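Long-range contact in outer membrane protein Omp121 (Bacteroides thetaiotaomicron, PDB 5FQ8), which probably imports nutrients across the bacterial outer membrane as a calcium-binding, TonB-dependent receptor built on a transmembrane beta barrel: residues Lys267-Asp279 against Tyr290-Lys302. Numbering follows the deposited sequence.
With KR0 (3-decanoyloxypropyl decanoate), chain Q.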
loop_
_atom_site.group_PDB
_atom_site.type_symbol
_atom_site.label_atom_id
_atom_site.label_comp_id
_atom_site.label_asym_id
_atom_site.label_seq_id
_atom_site.Cartn_x
_atom_site.Cartn_y
_atom_site.Cartn_z
ATOM N N LYS B 267 0.633 -45.406 -33.135
ATOM C CA LYS B 267 -0.625 -44.905 -32.620
ATOM C C LYS B 267 -0.465 -43.764 -31.622
ATOM O O LYS B 267 -1.472 -43.270 -31.108
ATOM C CB LYS B 267 -1.412 -46.047 -31.964
ATOM C CG LYS B 267 -1.685 -47.231 -32.865
ATOM C CD LYS B 267 -2.621 -46.869 -34.000
ATOM C CE LYS B 267 -3.459 -48.072 -34.402
ATOM N NZ LYS B 267 -2.616 -49.254 -34.767
ATOM N N SER B 268 0.755 -43.322 -31.337
ATOM C CA SER B 268 0.956 -42.405 -30.227
ATOM C C SER B 268 2.306 -41.727 -30.358
ATOM O O SER B 268 3.226 -42.259 -30.983
ATOM C CB SER B 268 0.874 -43.143 -28.898
ATOM O OG SER B 268 2.024 -43.939 -28.727
ATOM N N ASP B 269 2.420 -40.549 -29.754
ATOM C CA ASP B 269 3.700 -39.860 -29.684
ATOM C C ASP B 269 3.777 -39.104 -28.371
ATOM O O ASP B 269 2.768 -38.881 -27.706
ATOM C CB ASP B 269 3.914 -38.916 -30.867
ATOM C CG ASP B 269 2.813 -37.914 -31.017
ATOM O OD1 ASP B 269 2.732 -37.026 -30.171
ATOM O OD2 ASP B 269 2.031 -37.999 -31.979
ATOM N N TYR B 270 4.991 -38.714 -28.001
ATOM C CA TYR B 270 5.217 -38.123 -26.691
ATOM C C TYR B 270 6.461 -37.258 -26.745
ATOM O O TYR B 270 7.524 -37.739 -27.137
ATOM C CB TYR B 270 5.359 -39.213 -25.648
ATOM C CG TYR B 270 5.147 -38.759 -24.234
ATOM C CD1 TYR B 270 4.055 -37.967 -23.895
ATOM C CD2 TYR B 270 6.016 -39.150 -23.225
ATOM C CE1 TYR B 270 3.850 -37.560 -22.601
ATOM C CE2 TYR B 270 5.818 -38.748 -21.920
ATOM C CZ TYR B 270 4.734 -37.951 -21.620
ATOM O OH TYR B 270 4.514 -37.537 -20.334
ATOM N N TYR B 271 6.328 -35.991 -26.353
ATOM C CA TYR B 271 7.432 -35.043 -26.296
ATOM C C TYR B 271 7.438 -34.373 -24.933
ATOM O O TYR B 271 6.382 -34.015 -24.413
ATOM C CB TYR B 271 7.300 -33.998 -27.404
ATOM C CG TYR B 271 8.578 -33.282 -27.769
ATOM C CD1 TYR B 271 9.054 -32.238 -27.007
ATOM C CD2 TYR B 271 9.303 -33.650 -28.883
ATOM C CE1 TYR B 271 10.209 -31.588 -27.331
ATOM C CE2 TYR B 271 10.461 -33.008 -29.215
ATOM C CZ TYR B 271 10.912 -31.971 -28.434
ATOM O OH TYR B 271 12.074 -31.306 -28.760
ATOM N N VAL B 272 8.622 -34.227 -24.342
ATOM C CA VAL B 272 8.785 -33.583 -23.039
ATOM C C VAL B 272 10.108 -32.837 -23.039
ATOM O O VAL B 272 11.148 -33.422 -23.344
ATOM C CB VAL B 272 8.748 -34.594 -21.879
ATOM C CG1 VAL B 272 9.146 -33.920 -20.592
ATOM C CG2 VAL B 272 7.384 -35.193 -21.738
ATOM N N SER B 273 10.077 -31.556 -22.679
ATOM C CA SER B 273 11.233 -30.680 -22.812
ATOM C C SER B 273 11.388 -29.788 -21.591
ATOM O O SER B 273 10.468 -29.620 -20.792
ATOM C CB SER B 273 11.103 -29.796 -24.039
ATOM O OG SER B 273 9.944 -29.006 -23.916
ATOM N N PHE B 274 12.566 -29.186 -21.482
ATOM C CA PHE B 274 12.918 -28.293 -20.392
ATOM C C PHE B 274 13.947 -27.304 -20.902
ATOM O O PHE B 274 14.866 -27.686 -21.620
ATOM C CB PHE B 274 13.488 -29.066 -19.208
ATOM C CG PHE B 274 14.235 -28.214 -18.219
ATOM C CD1 PHE B 274 13.554 -27.560 -17.204
ATOM C CD2 PHE B 274 15.607 -28.082 -18.278
ATOM C CE1 PHE B 274 14.219 -26.795 -16.283
ATOM C CE2 PHE B 274 16.274 -27.309 -17.353
ATOM C CZ PHE B 274 15.578 -26.664 -16.358
ATOM N N SER B 275 13.808 -26.044 -20.524
ATOM C CA SER B 275 14.771 -25.035 -20.924
ATOM C C SER B 275 15.122 -24.162 -19.739
ATOM O O SER B 275 14.289 -23.923 -18.869
ATOM C CB SER B 275 14.228 -24.178 -22.050
ATOM O OG SER B 275 12.992 -23.633 -21.668
ATOM N N GLN B 276 16.364 -23.698 -19.714
ATOM C CA GLN B 276 16.870 -22.883 -18.626
ATOM C C GLN B 276 17.774 -21.816 -19.205
ATOM O O GLN B 276 18.598 -22.098 -20.068
ATOM C CB GLN B 276 17.629 -23.730 -17.613
ATOM C CG GLN B 276 18.201 -22.974 -16.455
ATOM C CD GLN B 276 19.557 -22.421 -16.749
ATOM O OE1 GLN B 276 20.134 -22.717 -17.774
ATOM N NE2 GLN B 276 20.070 -21.601 -15.857
ATOM N N ILE B 277 17.610 -20.592 -18.720
ATOM C CA ILE B 277 18.337 -19.420 -19.199
ATOM C C ILE B 277 18.604 -18.516 -18.010
ATOM O O ILE B 277 17.722 -18.301 -17.181
ATOM C CB ILE B 277 17.541 -18.677 -20.288
ATOM C CG1 ILE B 277 17.339 -19.569 -21.496
ATOM C CG2 ILE B 277 18.241 -17.425 -20.703
ATOM C CD1 ILE B 277 16.630 -18.905 -22.601
ATOM N N SER B 278 19.821 -17.993 -17.917
ATOM C CA SER B 278 20.198 -17.139 -16.798
ATOM C C SER B 278 21.130 -16.049 -17.283
ATOM O O SER B 278 22.323 -16.279 -17.452
ATOM C CB SER B 278 20.851 -17.933 -15.680
ATOM O OG SER B 278 19.864 -18.598 -14.926
ATOM N N ASP B 279 20.598 -14.850 -17.439
ATOM C CA ASP B 279 21.330 -13.741 -18.022
ATOM C C ASP B 279 21.677 -12.722 -16.945
ATOM O O ASP B 279 20.812 -12.325 -16.170
ATOM C CB ASP B 279 20.491 -13.107 -19.129
ATOM C CG ASP B 279 21.324 -12.470 -20.179
ATOM O OD1 ASP B 279 22.509 -12.214 -19.903
ATOM O OD2 ASP B 279 20.784 -12.232 -21.279
ATOM N N TYR B 290 17.777 -11.954 -15.943
ATOM C CA TYR B 290 16.645 -12.644 -16.517
ATOM C C TYR B 290 16.944 -14.109 -16.326
ATOM O O TYR B 290 18.003 -14.574 -16.746
ATOM C CB TYR B 290 16.480 -12.289 -17.977
ATOM C CG TYR B 290 15.408 -13.010 -18.725
ATOM C CD1 TYR B 290 14.105 -12.989 -18.310
ATOM C CD2 TYR B 290 15.701 -13.669 -19.891
ATOM C CE1 TYR B 290 13.131 -13.626 -19.031
ATOM C CE2 TYR B 290 14.741 -14.299 -20.609
ATOM C CZ TYR B 290 13.463 -14.279 -20.183
ATOM O OH TYR B 290 12.524 -14.928 -20.928
ATOM N N ASP B 291 16.065 -14.793 -15.617
ATOM C CA ASP B 291 16.092 -16.234 -15.506
ATOM C C ASP B 291 14.831 -16.749 -16.167
ATOM O O ASP B 291 13.735 -16.337 -15.803
ATOM C CB ASP B 291 16.161 -16.663 -14.045
ATOM C CG ASP B 291 17.387 -16.154 -13.362
ATOM O OD1 ASP B 291 18.436 -16.100 -14.020
ATOM O OD2 ASP B 291 17.317 -15.801 -12.167
ATOM N N LYS B 292 14.984 -17.596 -17.170
ATOM C CA LYS B 292 13.849 -18.240 -17.800
ATOM C C LYS B 292 13.926 -19.728 -17.507
ATOM O O LYS B 292 15.009 -20.311 -17.549
ATOM C CB LYS B 292 13.839 -17.957 -19.290
ATOM C CG LYS B 292 12.654 -18.498 -20.029
ATOM C CD LYS B 292 12.842 -18.382 -21.511
ATOM C CE LYS B 292 11.593 -18.774 -22.234
ATOM N NZ LYS B 292 11.754 -18.733 -23.691
ATOM N N TYR B 293 12.793 -20.319 -17.136
ATOM C CA TYR B 293 12.639 -21.764 -16.991
ATOM C C TYR B 293 11.330 -22.162 -17.649
ATOM O O TYR B 293 10.301 -21.542 -17.395
ATOM C CB TYR B 293 12.605 -22.217 -15.533
ATOM C CG TYR B 293 13.872 -22.095 -14.720
ATOM C CD1 TYR B 293 14.150 -20.944 -14.017
ATOM C CD2 TYR B 293 14.755 -23.152 -14.603
ATOM C CE1 TYR B 293 15.284 -20.825 -13.255
ATOM C CE2 TYR B 293 15.895 -23.041 -13.840
ATOM C CZ TYR B 293 16.152 -21.871 -13.169
ATOM O OH TYR B 293 17.282 -21.730 -12.402
ATOM N N THR B 294 11.357 -23.190 -18.476
ATOM C CA THR B 294 10.135 -23.751 -19.028
ATOM C C THR B 294 10.131 -25.257 -18.851
ATOM O O THR B 294 11.176 -25.877 -18.687
ATOM C CB THR B 294 9.978 -23.440 -20.511
ATOM O OG1 THR B 294 10.983 -24.145 -21.261
ATOM C CG2 THR B 294 10.122 -21.962 -20.736
ATOM N N PHE B 295 8.932 -25.831 -18.875
ATOM C CA PHE B 295 8.739 -27.269 -18.899
ATOM C C PHE B 295 7.534 -27.551 -19.768
ATOM O O PHE B 295 6.545 -26.836 -19.684
ATOM C CB PHE B 295 8.532 -27.842 -17.501
ATOM C CG PHE B 295 8.422 -29.336 -17.481
ATOM C CD1 PHE B 295 9.560 -30.118 -17.433
ATOM C CD2 PHE B 295 7.185 -29.958 -17.537
ATOM C CE1 PHE B 295 9.472 -31.474 -17.432
ATOM C CE2 PHE B 295 7.092 -31.315 -17.535
ATOM C CZ PHE B 295 8.237 -32.079 -17.481
ATOM N N SER B 296 7.621 -28.568 -20.619
ATOM C CA SER B 296 6.529 -28.906 -21.522
ATOM C C SER B 296 6.362 -30.413 -21.615
ATOM O O SER B 296 7.307 -31.172 -21.419
ATOM C CB SER B 296 6.756 -28.335 -22.912
ATOM O OG SER B 296 5.734 -28.758 -23.793
ATOM N N ALA B 297 5.142 -30.835 -21.909
ATOM C CA ALA B 297 4.825 -32.243 -22.059
ATOM C C ALA B 297 3.675 -32.326 -23.038
ATOM O O ALA B 297 2.620 -31.755 -22.786
ATOM C CB ALA B 297 4.457 -32.879 -20.729
ATOM N N ARG B 298 3.886 -32.997 -24.155
ATOM C CA ARG B 298 2.913 -33.034 -25.227
ATOM C C ARG B 298 2.743 -34.468 -25.677
ATOM O O ARG B 298 3.729 -35.169 -25.915
ATOM C CB ARG B 298 3.352 -32.156 -26.392
ATOM C CG ARG B 298 3.269 -30.704 -26.100
ATOM C CD ARG B 298 3.887 -29.879 -27.164
ATOM N NE ARG B 298 5.255 -29.524 -26.827
ATOM C CZ ARG B 298 6.275 -29.678 -27.648
ATOM N NH1 ARG B 298 6.072 -30.188 -28.846
ATOM N NH2 ARG B 298 7.490 -29.327 -27.273
ATOM N N GLY B 299 1.503 -34.896 -25.798
ATOM C CA GLY B 299 1.220 -36.249 -26.211
ATOM C C GLY B 299 -0.029 -36.318 -27.053
ATOM O O GLY B 299 -0.898 -35.449 -26.994
ATOM N N SER B 300 -0.106 -37.391 -27.829
ATOM C CA SER B 300 -1.238 -37.714 -28.675
ATOM C C SER B 300 -1.354 -39.229 -28.724
ATOM O O SER B 300 -0.343 -39.926 -28.756
ATOM C CB SER B 300 -1.042 -37.123 -30.067
ATOM O OG SER B 300 -2.237 -37.148 -30.807
ATOM N N HIS B 301 -2.577 -39.737 -28.679
ATOM C CA HIS B 301 -2.826 -41.168 -28.758
ATOM C C HIS B 301 -4.031 -41.381 -29.648
ATOM O O HIS B 301 -5.032 -40.679 -29.507
ATOM C CB HIS B 301 -3.068 -41.786 -27.380
ATOM C CG HIS B 301 -3.139 -43.284 -27.383
ATOM N ND1 HIS B 301 -2.073 -44.080 -27.018
ATOM C CD2 HIS B 301 -4.150 -44.131 -27.692
ATOM C CE1 HIS B 301 -2.424 -45.350 -27.106
ATOM N NE2 HIS B 301 -3.678 -45.410 -27.511
ATOM N N LYS B 302 -3.930 -42.334 -30.564
ATOM C CA LYS B 302 -5.003 -42.641 -31.494
ATOM C C LYS B 302 -5.520 -44.035 -31.191
ATOM O O LYS B 302 -4.734 -44.955 -30.960
ATOM C CB LYS B 302 -4.525 -42.539 -32.943
ATOM C CG LYS B 302 -5.644 -42.599 -33.968
ATOM C CD LYS B 302 -5.171 -42.177 -35.348
ATOM C CE LYS B 302 -6.333 -42.116 -36.335
ATOM N NZ LYS B 302 -5.964 -41.550 -37.670
HETATM C C1 KR0 Q . 16.728 -27.738 -3.375
HETATM O O1 KR0 Q . 17.291 -28.142 -4.617
HETATM C C2 KR0 Q . 15.247 -27.587 -3.671
HETATM C C3 KR0 Q . 15.000 -26.530 -4.733
HETATM C C4 KR0 Q . 16.481 -25.978 -10.852
HETATM O O4 KR0 Q . 15.140 -26.988 -6.072
HETATM C C5 KR0 Q . 15.444 -25.978 -7.076
HETATM C C6 KR0 Q . 16.856 -27.434 -11.180
HETATM C C7 KR0 Q . 18.332 -29.145 -4.753
HETATM C C8 KR0 Q . 16.480 -27.799 -12.622
HETATM O O8 KR0 Q . 15.727 -24.865 -6.688
HETATM C C9 KR0 Q . 16.770 -29.238 -13.062
HETATM O O9 KR0 Q . 18.171 -30.230 -4.228
HETATM C C10 KR0 Q . 15.399 -26.277 -8.558
HETATM C C11 KR0 Q . 16.524 -25.610 -9.359
HETATM C C12 KR0 Q . 19.585 -28.847 -5.548
HETATM C C13 KR0 Q . 19.341 -28.998 -7.047
HETATM C C14 KR0 Q . 16.312 -29.458 -14.507
HETATM C C15 KR0 Q . 16.096 -30.917 -14.897
HETATM C C16 KR0 Q . 14.875 -31.068 -15.777
HETATM C C17 KR0 Q . 19.385 -30.450 -7.505
HETATM C C18 KR0 Q . 18.369 -30.703 -8.614
HETATM C C19 KR0 Q . 19.013 -30.850 -9.991
HETATM C C20 KR0 Q . 19.108 -32.314 -10.428
HETATM C C21 KR0 Q . 19.343 -32.476 -11.930
HETATM C C22 KR0 Q . 19.437 -33.948 -12.331
HETATM C C23 KR0 Q . 19.579 -34.183 -13.825
HETATM O O HOH W 1 13.266 -21.396 -23.276
#
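Arg-298 and Tyr-271 face each other as a hydrogen-bonded pair of this antiparallel hairpin and run side by side on the barrel's inner face. Their planes are 29° apart, with Tyr-271 CG over one face of the guanidinium and NH2 3.3 Å from Tyr-271 CD1. A bend at chi3 (-96°) turns the arginine head so that NE reaches back in its own plane to Ser-296 OG at 3.2 Å, a hydroxyl that also bonds Asn-313 on strand 306-320, while NH2 forms a salt bridge with Asp-137. That carboxylate probably offsets the arginine's charge, and its other oxygen, OD2, hydrogen-bonds Ser-273 OG, tying Asp-137 to both strands. Further along the same face, Ile-277 CB packs 3.9 Å from Lys-292 CB. Fully extended, the lysine carries NZ past the isoleucine to the backbone carbonyls of Ser-58, Asn-131 and Ile-133.

In its middle, the outer face carries an apolar, aromatic patch. Phe-274 sets CZ 4.0 Å from Tyr-293 CD2, at the tyrosine ring's edge, and the decanoate chain of KR0 covers one phenylalanine face, C14 lying 3.4 Å from CZ. Replacing Phe-274 with serine would probably strip the lipid chain of this flat support and remove the contact at the Tyr-293 edge. Val-272 CG1 meets Phe-295 CZ at 3.7 Å, and both side chains also pack on Phe-388 of the second subunit.

The paired strands form one up-and-down hairpin of the TonB-dependent receptor barrel, its turn holding a calcium site that includes Asp-280 and Asp-288; strand 252-264 continues the wall beyond 268-280, and strand 306-320 beyond 289-303.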